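Side-chain contacts in Ser-thr phosphatase MSPP (Mycobacterium smegmatis, PDB 2JFR), which probably removes phosphate groups from serine and threonine residues of proteins, as a metal-dependent phosphatase of the PPM family: residues V5-T10 / P204-A209; T90-V95 / R158-G163; E135-G140 / H145-H150; L188-D193 / G221-T226; A195-A200 / V214-D219. One frame throughout, in Å; residues are numbered along the deposited sequence. Where two conformers were deposited one is given.

Contact 1: V5-T10 / P204-A209; sequences VLSAAT and PDPQVA
The first turn of helix 206-219 rests on strand 5-13, an outermost strand of its sheet, and the touching residues are the small Ala9 and Ser7 on the strand, with Pro206 and Gln207 on the helix. Ala9 points its methyl at the helix start, where Ala9 CB comes to 3.5 Å from Pro206 O and 4.1 Å from Pro206 CB. On the next residue, Gln207 CG flanks the same methyl at 4.0 Å from Ala9 CB; its first torsion (chi1 -64°) sets CG beside the backbone N, and the chain is extended from there. Two residues earlier on the strand, in the deposited conformer given here, Ser7 OG stands 3.3 Å from Pro206 CG, the hydroxyl facing that corner of the proline. The contact thus holds no hydrogen bond of its own, but the helix end beside it is ordered by one: Asp205, the N-cap, accepts from Gln207 N at its OD1 over 2.9 Å, with the donor well above the carboxylate plane. Pro206 also lies on Val230 and Asp232 of the adjacent strand 226-233, straddling two strands. Such helix-on-sheet packing illustrates the outer layer of the alpha-beta-beta-alpha sandwich characteristic of PP2C phosphatases.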
# COMPACT_ATOMS: atom_id res chain seq x y z
N VAL A 5 9.15 13.04 -10.12
CA VAL A 5 9.11 12.83 -8.67
C VAL A 5 10.02 13.91 -8.07
O VAL A 5 11.21 13.93 -8.32
CB VAL A 5 9.53 11.44 -8.22
CG1 VAL A 5 9.56 11.34 -6.74
CG2 VAL A 5 8.60 10.38 -8.87
N LEU A 6 9.44 14.74 -7.23
CA LEU A 6 10.19 15.78 -6.51
C LEU A 6 10.83 15.22 -5.30
O LEU A 6 12.00 15.45 -5.01
CB LEU A 6 9.30 16.93 -6.19
CG LEU A 6 8.62 17.61 -7.35
CD1 LEU A 6 7.80 18.78 -6.88
CD2 LEU A 6 9.67 18.08 -8.37
N SER A 7 10.07 14.46 -4.48
CA SER A 7 10.66 13.80 -3.34
C SER A 7 9.62 12.79 -2.82
O SER A 7 8.50 12.70 -3.29
CB SER A 7 11.07 14.76 -2.26
OG SER A 7 9.94 15.17 -1.53
N ALA A 8 10.12 11.99 -1.93
CA ALA A 8 9.32 10.93 -1.34
C ALA A 8 9.77 10.71 0.07
O ALA A 8 10.89 11.07 0.46
CB ALA A 8 9.43 9.64 -2.12
N ALA A 9 8.92 10.15 0.89
CA ALA A 9 9.22 9.86 2.28
C ALA A 9 8.44 8.63 2.71
O ALA A 9 7.39 8.35 2.16
CB ALA A 9 8.87 11.03 3.20
N THR A 10 8.95 7.98 3.74
CA THR A 10 8.25 6.81 4.29
C THR A 10 8.28 6.88 5.81
O THR A 10 9.21 7.45 6.41
CB THR A 10 8.85 5.50 3.87
OG1 THR A 10 10.09 5.22 4.52
CG2 THR A 10 9.12 5.43 2.36
N PRO A 204 2.99 20.22 4.11
CA PRO A 204 3.83 20.50 2.91
C PRO A 204 5.10 19.70 2.80
O PRO A 204 5.42 19.27 1.69
CB PRO A 204 4.20 21.98 3.15
CG PRO A 204 2.99 22.52 3.86
CD PRO A 204 2.58 21.42 4.82
N ASP A 205 5.83 19.49 3.88
CA ASP A 205 7.05 18.67 3.78
C ASP A 205 6.69 17.22 3.88
O ASP A 205 6.12 16.79 4.87
CB ASP A 205 7.99 19.10 4.91
CG ASP A 205 9.31 18.37 5.01
OD1 ASP A 205 9.49 17.27 4.41
OD2 ASP A 205 10.22 18.86 5.74
N PRO A 206 6.94 16.43 2.86
CA PRO A 206 6.58 14.98 2.93
C PRO A 206 7.20 14.24 4.09
O PRO A 206 6.59 13.29 4.60
CB PRO A 206 7.10 14.41 1.63
CG PRO A 206 8.01 15.45 1.12
CD PRO A 206 7.65 16.79 1.61
N GLN A 207 8.39 14.62 4.57
CA GLN A 207 8.92 13.93 5.75
C GLN A 207 8.15 14.28 7.01
O GLN A 207 8.03 13.44 7.88
CB GLN A 207 10.41 14.29 5.92
CG GLN A 207 11.26 13.80 4.74
CD GLN A 207 12.69 14.25 4.86
OE1 GLN A 207 13.59 13.48 5.23
NE2 GLN A 207 12.94 15.52 4.52
N VAL A 208 7.58 15.48 7.10
CA VAL A 208 6.66 15.81 8.16
C VAL A 208 5.35 15.05 7.99
O VAL A 208 4.78 14.52 8.94
CB VAL A 208 6.45 17.33 8.22
CG1 VAL A 208 5.36 17.65 9.23
CG2 VAL A 208 7.79 17.96 8.64
N ALA A 209 4.84 15.01 6.76
CA ALA A 209 3.59 14.32 6.49
C ALA A 209 3.63 12.89 6.99
O ALA A 209 2.70 12.43 7.64
CB ALA A 209 3.20 14.32 5.00

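Contact 2: T90-V95 / R158-G163; sequences TTLTAV and RALGIG
Ala159 is the first residue of segment 158-163 to meet the strand, its CB lying 4.0 Å from Thr90 O. Leu160 follows and carries the contact, with both main chain and side chain. Its backbone pairs with Thr90 in one isolated antiparallel bridge of the hydrogen-bonded kind: Leu160 N donates to Thr90 O over 2.8 Å, and Thr90 N returns a bond of 3.0 Å to Leu160 O. Beyond the backbone the two side chains run side by side, pointing the same way, with Leu160 CD2 3.7 Å from Thr90 CG2. The other branch, Leu160 CD1, reaches Leu92 CD2 at 3.9 Å in the conformer given, the two leucines crossing at a slant. One torsion of Thr90 (chi1 -172°) puts OG1 trans to the backbone N, where it bonds to Thr91 O at 2.8 Å on a carbonyl lone pair, and sets CG2 against Leu160. The threonine side chain is also about 4 Å from metal-binding Gly37, so the bridge adjoins the metal centre. At Gly161 (phi 92°) a CB would jam against the preceding carbonyl O. Asn74 of helix 63-81 holds Gly161 N and Gly163 O through its side-chain amide. Leu160 and Thr90 both pack on Ala49 of helix 42-59, Ala159 lies on Phe38 of strand 31-38, and strand 89-96 itself runs between strands 31-38 and 106-110.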
# COMPACT_ATOMS: atom_id res chain seq x y z
N THR A 90 0.59 -11.59 2.58
CA THR A 90 0.72 -10.14 2.65
C THR A 90 -0.11 -9.48 1.59
O THR A 90 -0.36 -10.03 0.53
CB THR A 90 2.22 -9.74 2.49
OG1 THR A 90 2.38 -8.34 2.74
CG2 THR A 90 2.82 -10.14 1.18
N THR A 91 -0.51 -8.26 1.88
CA THR A 91 -0.95 -7.35 0.84
C THR A 91 0.25 -6.84 0.08
O THR A 91 1.40 -6.92 0.55
CB THR A 91 -1.75 -6.19 1.39
OG1 THR A 91 -0.80 -5.30 1.99
CG2 THR A 91 -2.82 -6.58 2.37
N LEU A 92 0.01 -6.22 -1.07
CA LEU A 92 1.04 -5.47 -1.75
C LEU A 92 0.38 -4.42 -2.60
O LEU A 92 -0.50 -4.73 -3.41
CB LEU A 92 1.87 -6.39 -2.63
CG LEU A 92 2.97 -5.67 -3.47
CD1 LEU A 92 3.99 -5.02 -2.59
CD2 LEU A 92 3.63 -6.66 -4.45
N THR A 93 0.83 -3.16 -2.45
CA THR A 93 0.46 -2.09 -3.34
C THR A 93 1.76 -1.45 -3.82
O THR A 93 2.52 -0.97 -2.98
CB THR A 93 -0.44 -1.07 -2.69
OG1 THR A 93 -1.64 -1.75 -2.37
CG2 THR A 93 -0.73 0.12 -3.59
N ALA A 94 1.98 -1.49 -5.11
CA ALA A 94 3.20 -0.96 -5.71
C ALA A 94 2.81 0.11 -6.73
O ALA A 94 1.87 -0.06 -7.52
CB ALA A 94 3.97 -2.08 -6.39
N VAL A 95 3.55 1.19 -6.71
CA VAL A 95 3.44 2.28 -7.66
C VAL A 95 4.75 2.43 -8.38
O VAL A 95 5.80 2.51 -7.76
CB VAL A 95 3.08 3.60 -6.93
CG1 VAL A 95 3.22 4.79 -7.86
CG2 VAL A 95 1.69 3.52 -6.33
N ARG A 158 -8.13 -11.28 -1.44
CA ARG A 158 -7.00 -11.56 -2.27
C ARG A 158 -5.76 -11.22 -1.44
O ARG A 158 -5.79 -10.27 -0.67
CB ARG A 158 -6.89 -10.77 -3.57
CG ARG A 158 -8.08 -10.79 -4.47
CD ARG A 158 -7.82 -10.08 -5.79
NE ARG A 158 -8.91 -9.41 -6.38
CZ ARG A 158 -8.90 -8.50 -7.34
NH1 ARG A 158 -7.73 -8.23 -7.93
NH2 ARG A 158 -10.03 -7.93 -7.73
N ALA A 159 -4.71 -12.02 -1.61
CA ALA A 159 -3.47 -11.80 -0.88
C ALA A 159 -2.36 -12.42 -1.64
O ALA A 159 -2.54 -13.37 -2.41
CB ALA A 159 -3.55 -12.37 0.51
N LEU A 160 -1.15 -11.92 -1.41
CA LEU A 160 0.06 -12.43 -1.97
C LEU A 160 0.68 -13.45 -1.05
O LEU A 160 0.74 -13.29 0.17
CB LEU A 160 0.96 -11.23 -2.27
CG LEU A 160 2.24 -11.51 -3.03
CD1 LEU A 160 2.66 -10.35 -3.90
CD2 LEU A 160 3.37 -11.89 -2.06
N GLY A 161 1.18 -14.52 -1.67
CA GLY A 161 1.93 -15.51 -0.97
C GLY A 161 1.15 -16.69 -0.42
O GLY A 161 1.74 -17.54 0.24
N ILE A 162 -0.17 -16.77 -0.72
CA ILE A 162 -1.04 -17.82 -0.16
C ILE A 162 -1.30 -18.92 -1.14
O ILE A 162 -1.89 -19.97 -0.72
CB ILE A 162 -2.34 -17.24 0.43
CG1 ILE A 162 -3.29 -16.69 -0.65
CG2 ILE A 162 -2.03 -16.23 1.51
CD1 ILE A 162 -4.67 -16.43 -0.15
N GLY A 163 -0.95 -18.77 -2.37
CA GLY A 163 -1.15 -19.83 -3.38
C GLY A 163 -0.34 -19.42 -4.58
O GLY A 163 0.22 -18.34 -4.64

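Contact 3: E135-G140 / H145-H150; sequences ELVRMG and HEARWH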
# COMPACT_ATOMS: atom_id res chain seq x y z
N GLU A 135 -15.12 -5.34 -1.10
CA GLU A 135 -15.87 -5.92 -2.22
C GLU A 135 -17.24 -5.32 -2.21
O GLU A 135 -17.85 -5.12 -3.27
CB GLU A 135 -15.92 -7.41 -2.16
CG GLU A 135 -14.59 -8.14 -2.37
CD GLU A 135 -13.82 -8.17 -3.61
OE1 GLU A 135 -14.28 -7.53 -4.54
OE2 GLU A 135 -12.71 -8.84 -3.59
N LEU A 136 -17.81 -5.01 -1.04
CA LEU A 136 -19.08 -4.34 -0.97
C LEU A 136 -19.07 -2.92 -1.51
O LEU A 136 -20.02 -2.43 -2.12
CB LEU A 136 -19.64 -4.31 0.43
CG LEU A 136 -20.03 -5.67 1.00
CD1 LEU A 136 -20.28 -5.60 2.47
CD2 LEU A 136 -21.30 -6.13 0.32
N VAL A 137 -17.90 -2.21 -1.32
CA VAL A 137 -17.70 -0.95 -2.02
C VAL A 137 -17.65 -1.17 -3.54
O VAL A 137 -18.34 -0.42 -4.25
CB VAL A 137 -16.43 -0.24 -1.48
CG1 VAL A 137 -16.27 1.13 -2.17
CG2 VAL A 137 -16.47 0.04 -0.00
N ARG A 138 -16.91 -2.16 -4.01
CA ARG A 138 -16.77 -2.42 -5.47
C ARG A 138 -18.13 -2.78 -6.04
O ARG A 138 -18.43 -2.53 -7.21
CB ARG A 138 -15.65 -3.44 -5.68
CG ARG A 138 -15.26 -3.93 -7.05
CD ARG A 138 -13.81 -4.43 -7.16
NE ARG A 138 -13.12 -4.44 -8.49
CZ ARG A 138 -11.80 -4.70 -8.66
NH1 ARG A 138 -11.02 -4.96 -7.62
NH2 ARG A 138 -11.11 -4.72 -9.81
N MET A 139 -19.05 -3.38 -5.28
CA MET A 139 -20.37 -3.80 -5.74
C MET A 139 -21.31 -2.64 -5.64
O MET A 139 -22.50 -2.77 -5.98
CB MET A 139 -20.93 -5.00 -4.96
CG MET A 139 -20.16 -6.29 -5.20
SD MET A 139 -20.27 -6.88 -6.85
CE MET A 139 -21.99 -7.08 -7.27
N GLY A 140 -20.87 -1.50 -5.20
CA GLY A 140 -21.66 -0.34 -4.94
C GLY A 140 -22.69 -0.39 -3.87
O GLY A 140 -23.68 0.30 -3.97
N HIS A 145 -16.35 5.06 3.57
CA HIS A 145 -16.38 5.40 4.98
C HIS A 145 -17.02 4.28 5.79
O HIS A 145 -16.54 3.87 6.82
CB HIS A 145 -17.05 6.78 5.19
CG HIS A 145 -17.16 7.11 6.63
ND1 HIS A 145 -16.07 7.60 7.37
CD2 HIS A 145 -18.19 7.00 7.49
CE1 HIS A 145 -16.50 7.80 8.63
NE2 HIS A 145 -17.77 7.44 8.74
N GLU A 146 -18.19 3.83 5.30
CA GLU A 146 -18.85 2.68 5.94
C GLU A 146 -17.97 1.46 6.03
O GLU A 146 -18.00 0.76 7.04
CB GLU A 146 -20.16 2.27 5.19
CG GLU A 146 -21.21 3.33 5.35
CD GLU A 146 -22.35 3.38 4.39
OE1 GLU A 146 -22.42 2.79 3.30
OE2 GLU A 146 -23.31 4.10 4.77
N ALA A 147 -17.19 1.18 4.96
CA ALA A 147 -16.30 0.05 4.99
C ALA A 147 -15.27 0.11 6.16
O ALA A 147 -14.82 -0.93 6.61
CB ALA A 147 -15.61 -0.09 3.63
N ARG A 148 -14.90 1.31 6.65
CA ARG A 148 -13.95 1.43 7.76
C ARG A 148 -14.45 0.74 9.00
O ARG A 148 -13.65 0.32 9.81
CB ARG A 148 -13.62 2.89 8.28
CG ARG A 148 -12.96 3.67 7.29
CD ARG A 148 -12.72 5.06 7.72
NE ARG A 148 -11.78 5.18 8.83
CZ ARG A 148 -11.56 6.26 9.58
NH1 ARG A 148 -12.16 7.39 9.30
NH2 ARG A 148 -10.69 6.21 10.58
N TRP A 149 -15.80 0.66 9.14
CA TRP A 149 -16.43 0.17 10.36
C TRP A 149 -17.08 -1.15 10.17
O TRP A 149 -17.63 -1.70 11.12
CB TRP A 149 -17.45 1.25 10.90
CG TRP A 149 -16.87 2.63 10.77
CD1 TRP A 149 -17.32 3.62 9.99
CD2 TRP A 149 -15.69 3.13 11.48
NE1 TRP A 149 -16.52 4.74 10.11
CE2 TRP A 149 -15.52 4.44 11.02
CE3 TRP A 149 -14.82 2.56 12.37
CZ2 TRP A 149 -14.46 5.29 11.46
CZ3 TRP A 149 -13.79 3.36 12.83
CH2 TRP A 149 -13.65 4.69 12.36
N HIS A 150 -16.97 -1.70 8.97
CA HIS A 150 -17.66 -2.96 8.65
C HIS A 150 -17.04 -4.07 9.45
O HIS A 150 -15.79 -4.16 9.54
CB HIS A 150 -17.58 -3.24 7.15
CG HIS A 150 -18.42 -4.39 6.69
ND1 HIS A 150 -18.11 -5.64 6.90
CD2 HIS A 150 -19.60 -4.38 6.07
CE1 HIS A 150 -19.04 -6.42 6.46
NE2 HIS A 150 -19.98 -5.67 5.92
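Val137 O, on the residue that faces Ala147, accepts the backbone N of Gly140 over 2.9 Å, and this bond helps close a Schellman motif at the end of helix 132-138. Gly140 has the positive phi (64°) that the motif calls for, and the chain then turns back into the short helix 144-147. The two form a compact helical hairpin between strands 122-125 and 169-172, a region consistent with the flap of other PPM phosphatases. The contact is slight and has no hydrogen bond across it; its apolar pair is Val137 with Ala147. Val137 CG2 and Ala147 CB meet at 3.7 Å, methyl to methyl; with chi1 at -177° the other branch of the valine, CG1, takes the position anti to the backbone N, and CG2 lies beside that N. One residue earlier, Leu136 reaches His150, and the two side chains cross at about a right angle. The imidazole is held through its other nitrogen, since His150 ND1 is hydrogen-bonded to Gln152 N, and Ala133, a turn before Val137, touches both His150 and Ala147. Behind the contact, Arg148 bonds to the carbonyls of Phe189 and Ala192 in segment 188-193, while Trp149 CZ2 sits 3.6 Å above its guanidinium plane, over the centre. The meeting of Leu136 and His150 comes down to a single methyl: Leu136 CD1 approaches the ring obliquely, 3.5 Å from His150 NE2 and 3.9 Å from His150 CD2.

Contact 4: L188-D193 / G221-T226; sequences LFAAAD and GGSDNT. With MN (manganese (II) ion), chain C.
Thr226 turns its CB toward Leu188 and divides there into two branches that both touch it. The methyl, Thr226 CG2, placed opposite the backbone N by a chi1 of -62°, packs 3.9 Å from Leu188 CB. The hydroxyl branch ends 3.6 Å from Leu188 N, a distance at which Thr226 OG1 and that N make no hydrogen bond, and the same oxygen rests on Ala217. At the other end of the contact Ala190 CB meets Ser223 OG at 3.7 Å. Between these two touches the loop 221-226 brings Asp224 to the metal centre. Asp224 OD2 binds the manganese at 2.1 Å, whereas Asp224 OD1 does not coordinate it and holds a metal-bound water (water 1) at 2.6 Å. A second metal-bound water, water 2, donates to Asn225 O over 2.8 Å, and Asp36 and Asp186 supply further ligands. The two loops are thus a worked case of a PPM metal site to which a helix-to-strand connection brings one of the aspartates. Around them, Leu188 lies on Leu213 of helix 206-219 and Ile197 of helix 194-201, Ala192 reaches Val216, and Thr226, first residue of strand 226-233, touches Val214 of helix 206-219.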
# COMPACT_ATOMS: atom_id res chain seq x y z
N LEU A 188 -3.70 3.06 8.94
CA LEU A 188 -3.91 4.51 9.00
C LEU A 188 -5.33 4.86 9.27
O LEU A 188 -5.62 5.76 10.06
CB LEU A 188 -3.45 5.12 7.67
CG LEU A 188 -3.67 6.61 7.54
CD1 LEU A 188 -2.91 7.38 8.63
CD2 LEU A 188 -3.24 7.08 6.15
N PHE A 189 -6.30 4.18 8.63
CA PHE A 189 -7.71 4.46 8.73
C PHE A 189 -8.43 3.58 9.73
O PHE A 189 -9.64 3.47 9.77
CB PHE A 189 -8.39 4.45 7.35
CG PHE A 189 -8.27 5.74 6.58
CD1 PHE A 189 -9.33 6.66 6.58
CD2 PHE A 189 -7.13 6.03 5.85
CE1 PHE A 189 -9.25 7.82 5.87
CE2 PHE A 189 -7.05 7.19 5.14
CZ PHE A 189 -8.10 8.10 5.14
N ALA A 190 -7.69 2.93 10.64
CA ALA A 190 -8.34 2.06 11.63
C ALA A 190 -9.28 2.81 12.53
O ALA A 190 -10.25 2.20 13.01
CB ALA A 190 -7.27 1.39 12.48
N ALA A 191 -8.96 4.07 12.89
CA ALA A 191 -9.67 4.75 13.95
C ALA A 191 -9.73 6.26 13.86
O ALA A 191 -10.69 6.84 14.35
CB ALA A 191 -9.03 4.39 15.32
N ALA A 192 -8.69 6.91 13.35
CA ALA A 192 -8.58 8.33 13.50
C ALA A 192 -9.59 9.08 12.70
O ALA A 192 -10.16 8.63 11.72
CB ALA A 192 -7.20 8.74 13.02
N ASP A 193 -9.83 10.32 13.12
CA ASP A 193 -10.68 11.23 12.40
C ASP A 193 -10.13 11.48 11.00
O ASP A 193 -8.98 11.86 10.84
CB ASP A 193 -10.73 12.57 13.19
CG ASP A 193 -11.69 13.57 12.56
OD1 ASP A 193 -12.78 13.56 13.12
OD2 ASP A 193 -11.34 14.33 11.68
N GLY A 221 -5.13 5.30 18.86
CA GLY A 221 -5.15 4.02 19.51
C GLY A 221 -4.11 3.07 18.99
O GLY A 221 -3.71 2.12 19.67
N GLY A 222 -3.65 3.27 17.76
CA GLY A 222 -2.56 2.45 17.25
C GLY A 222 -2.90 0.98 17.27
O GLY A 222 -2.02 0.14 17.49
N SER A 223 -4.15 0.60 16.94
CA SER A 223 -4.56 -0.79 17.01
C SER A 223 -3.82 -1.67 16.03
O SER A 223 -3.77 -2.88 16.25
CB SER A 223 -6.06 -0.93 16.80
OG SER A 223 -6.47 -0.46 15.55
N ASP A 224 -3.33 -1.11 14.94
CA ASP A 224 -2.59 -1.84 13.93
C ASP A 224 -1.27 -1.14 13.68
O ASP A 224 -1.08 0.01 14.04
CB ASP A 224 -3.40 -2.01 12.64
CG ASP A 224 -2.91 -3.01 11.65
OD1 ASP A 224 -1.96 -3.78 11.96
OD2 ASP A 224 -3.54 -3.09 10.52
N ASN A 225 -0.38 -1.86 13.03
CA ASN A 225 0.76 -1.25 12.37
C ASN A 225 0.28 -0.24 11.32
O ASN A 225 -0.71 -0.53 10.63
CB ASN A 225 1.54 -2.34 11.64
CG ASN A 225 1.91 -3.56 12.43
OD1 ASN A 225 1.97 -4.66 11.86
ND2 ASN A 225 2.20 -3.45 13.71
N THR A 226 0.96 0.88 11.22
CA THR A 226 0.67 1.87 10.17
C THR A 226 1.93 2.17 9.42
O THR A 226 2.95 2.51 10.03
CB THR A 226 0.07 3.17 10.80
OG1 THR A 226 -1.16 2.84 11.43
CG2 THR A 226 -0.21 4.20 9.72
MN MN C . -2.86 -3.92 8.70
O HOH W 1 -1.84 -5.45 9.93
O HOH W 2 -1.17 -2.67 8.89
O HOH W 3 -4.29 -5.39 8.55

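Contact 5: A195-A200 / V214-D219; sequences ALIVDA and VEVAND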
# COMPACT_ATOMS: atom_id res chain seq x y z
N ALA A 195 -10.55 13.98 8.98
CA ALA A 195 -10.04 15.29 8.78
C ALA A 195 -8.63 15.42 9.28
O ALA A 195 -7.78 16.07 8.68
CB ALA A 195 -10.93 16.34 9.49
N LEU A 196 -8.37 14.76 10.41
CA LEU A 196 -6.98 14.87 10.90
C LEU A 196 -6.01 14.04 10.09
O LEU A 196 -4.86 14.45 9.89
CB LEU A 196 -7.13 14.53 12.38
CG LEU A 196 -5.80 14.74 13.09
CD1 LEU A 196 -5.44 16.21 13.15
CD2 LEU A 196 -5.94 14.16 14.48
N ILE A 197 -6.46 12.91 9.53
CA ILE A 197 -5.64 12.18 8.56
C ILE A 197 -5.31 13.08 7.38
O ILE A 197 -4.16 13.14 6.95
CB ILE A 197 -6.30 10.87 8.11
CG1 ILE A 197 -6.44 9.90 9.29
CG2 ILE A 197 -5.53 10.26 6.96
CD1 ILE A 197 -7.32 8.70 8.97
N VAL A 198 -6.31 13.76 6.84
CA VAL A 198 -6.08 14.63 5.70
C VAL A 198 -5.18 15.77 6.06
O VAL A 198 -4.30 16.15 5.27
CB VAL A 198 -7.42 15.09 5.11
CG1 VAL A 198 -7.14 16.12 3.99
CG2 VAL A 198 -8.21 13.90 4.59
N ASP A 199 -5.36 16.35 7.25
CA ASP A 199 -4.45 17.43 7.72
C ASP A 199 -2.97 16.94 7.73
O ASP A 199 -2.06 17.59 7.24
CB ASP A 199 -4.89 17.90 9.10
CG ASP A 199 -3.96 18.81 9.81
OD1 ASP A 199 -3.91 19.92 9.25
OD2 ASP A 199 -3.38 18.52 10.90
N ALA A 200 -2.77 15.73 8.27
CA ALA A 200 -1.41 15.18 8.26
C ALA A 200 -0.93 14.95 6.85
O ALA A 200 0.22 15.24 6.49
CB ALA A 200 -1.41 13.89 9.08
N VAL A 214 1.64 8.74 10.91
CA VAL A 214 1.70 7.64 11.85
C VAL A 214 1.40 8.16 13.25
O VAL A 214 0.79 7.41 14.04
CB VAL A 214 3.03 6.87 11.77
CG1 VAL A 214 3.22 6.27 10.38
CG2 VAL A 214 4.20 7.74 12.14
N GLU A 215 1.70 9.39 13.60
CA GLU A 215 1.28 9.94 14.90
C GLU A 215 -0.23 10.00 15.02
O GLU A 215 -0.76 9.68 16.08
CB GLU A 215 1.90 11.30 15.10
CG GLU A 215 3.43 11.27 15.25
CD GLU A 215 4.10 12.65 15.33
OE1 GLU A 215 3.34 13.68 15.22
OE2 GLU A 215 5.35 12.81 15.52
N VAL A 216 -0.93 10.43 13.97
CA VAL A 216 -2.37 10.47 14.01
C VAL A 216 -2.92 9.06 14.30
O VAL A 216 -3.82 8.88 15.14
CB VAL A 216 -2.92 11.05 12.71
CG1 VAL A 216 -4.41 10.79 12.59
CG2 VAL A 216 -2.61 12.55 12.67
N ALA A 217 -2.42 8.08 13.61
CA ALA A 217 -2.91 6.73 13.79
C ALA A 217 -2.59 6.21 15.19
O ALA A 217 -3.39 5.54 15.83
CB ALA A 217 -2.31 5.81 12.73
N ASN A 218 -1.40 6.53 15.70
CA ASN A 218 -0.99 6.09 17.03
C ASN A 218 -1.83 6.76 18.10
O ASN A 218 -2.32 6.09 19.03
CB ASN A 218 0.49 6.44 17.16
CG ASN A 218 1.06 5.72 18.36
OD1 ASN A 218 0.77 6.11 19.49
ND2 ASN A 218 1.87 4.72 18.16
N ASP A 219 -2.02 8.06 18.01
CA ASP A 219 -2.79 8.80 18.95
C ASP A 219 -4.23 8.31 19.04
O ASP A 219 -4.84 8.37 20.09
CB ASP A 219 -2.82 10.26 18.61
CG ASP A 219 -1.60 11.07 18.81
OD1 ASP A 219 -0.57 10.52 19.25
OD2 ASP A 219 -1.65 12.28 18.51
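Helix segments 195-200 and 214-219 run nearly antiparallel, their directions 155° apart and their axes 9.6 Å from each other at closest approach, with Ile197 and Val216 bringing their CA atoms to 6.6 Å. Within segment 214-219, Val216 alone makes the contact. It points at the other segment, and three residues of that helix surround its two methyls. Val216 CG2 lies 3.9 Å from Leu196 CG in the conformer given, and 4.0 Å from Ala200 CB, one turn further on. The second methyl, Val216 CG1, set opposite its backbone N (chi1 166°), meets Ile197 CG1 at 4.0 Å, the isoleucine and valine crossing at about a right angle. The valine thus packs among Leu196, Ile197 and Ala200, which come from successive turns of the facing helix, a plain apolar helix-helix contact. No polar bond spans these two segments, although Asp199 forms a salt bridge with Arg212, earlier in helix 206-219. Ile197 continues to Leu188, Phe189 and Leu213, and Val216 also touches Ala192, while Val214 and Ala217, on the same helix, pack on strand 226-233, so the two helices lie side by side, with helix 206-219 seated on that strand.

In the fold
From the N terminus, strand 5-13 opens the widest loop, closed by contact 1 when helix 206-219 begins. Inside it lies contact 2, which joins strand 89-96 of the other sheet to segment 158-163, and inside the loop closed by contact 2, contact 3 closes a short helical hairpin at the surface. Contacts 4 and 5 come later in the chain: contact 5, between helices 194-201 and 206-219, is nested in contact 4, and both cross contact 1. Contacts 1 and 5 share helix 206-219, contacts 4 and 5 touch directly, and Arg148 links contact 3 to contact 4. Contact 1 thus ties a helix to the first sheet, contact 2 a loop to the second, and contacts 4 and 5 together join metal-site loops to outer helices.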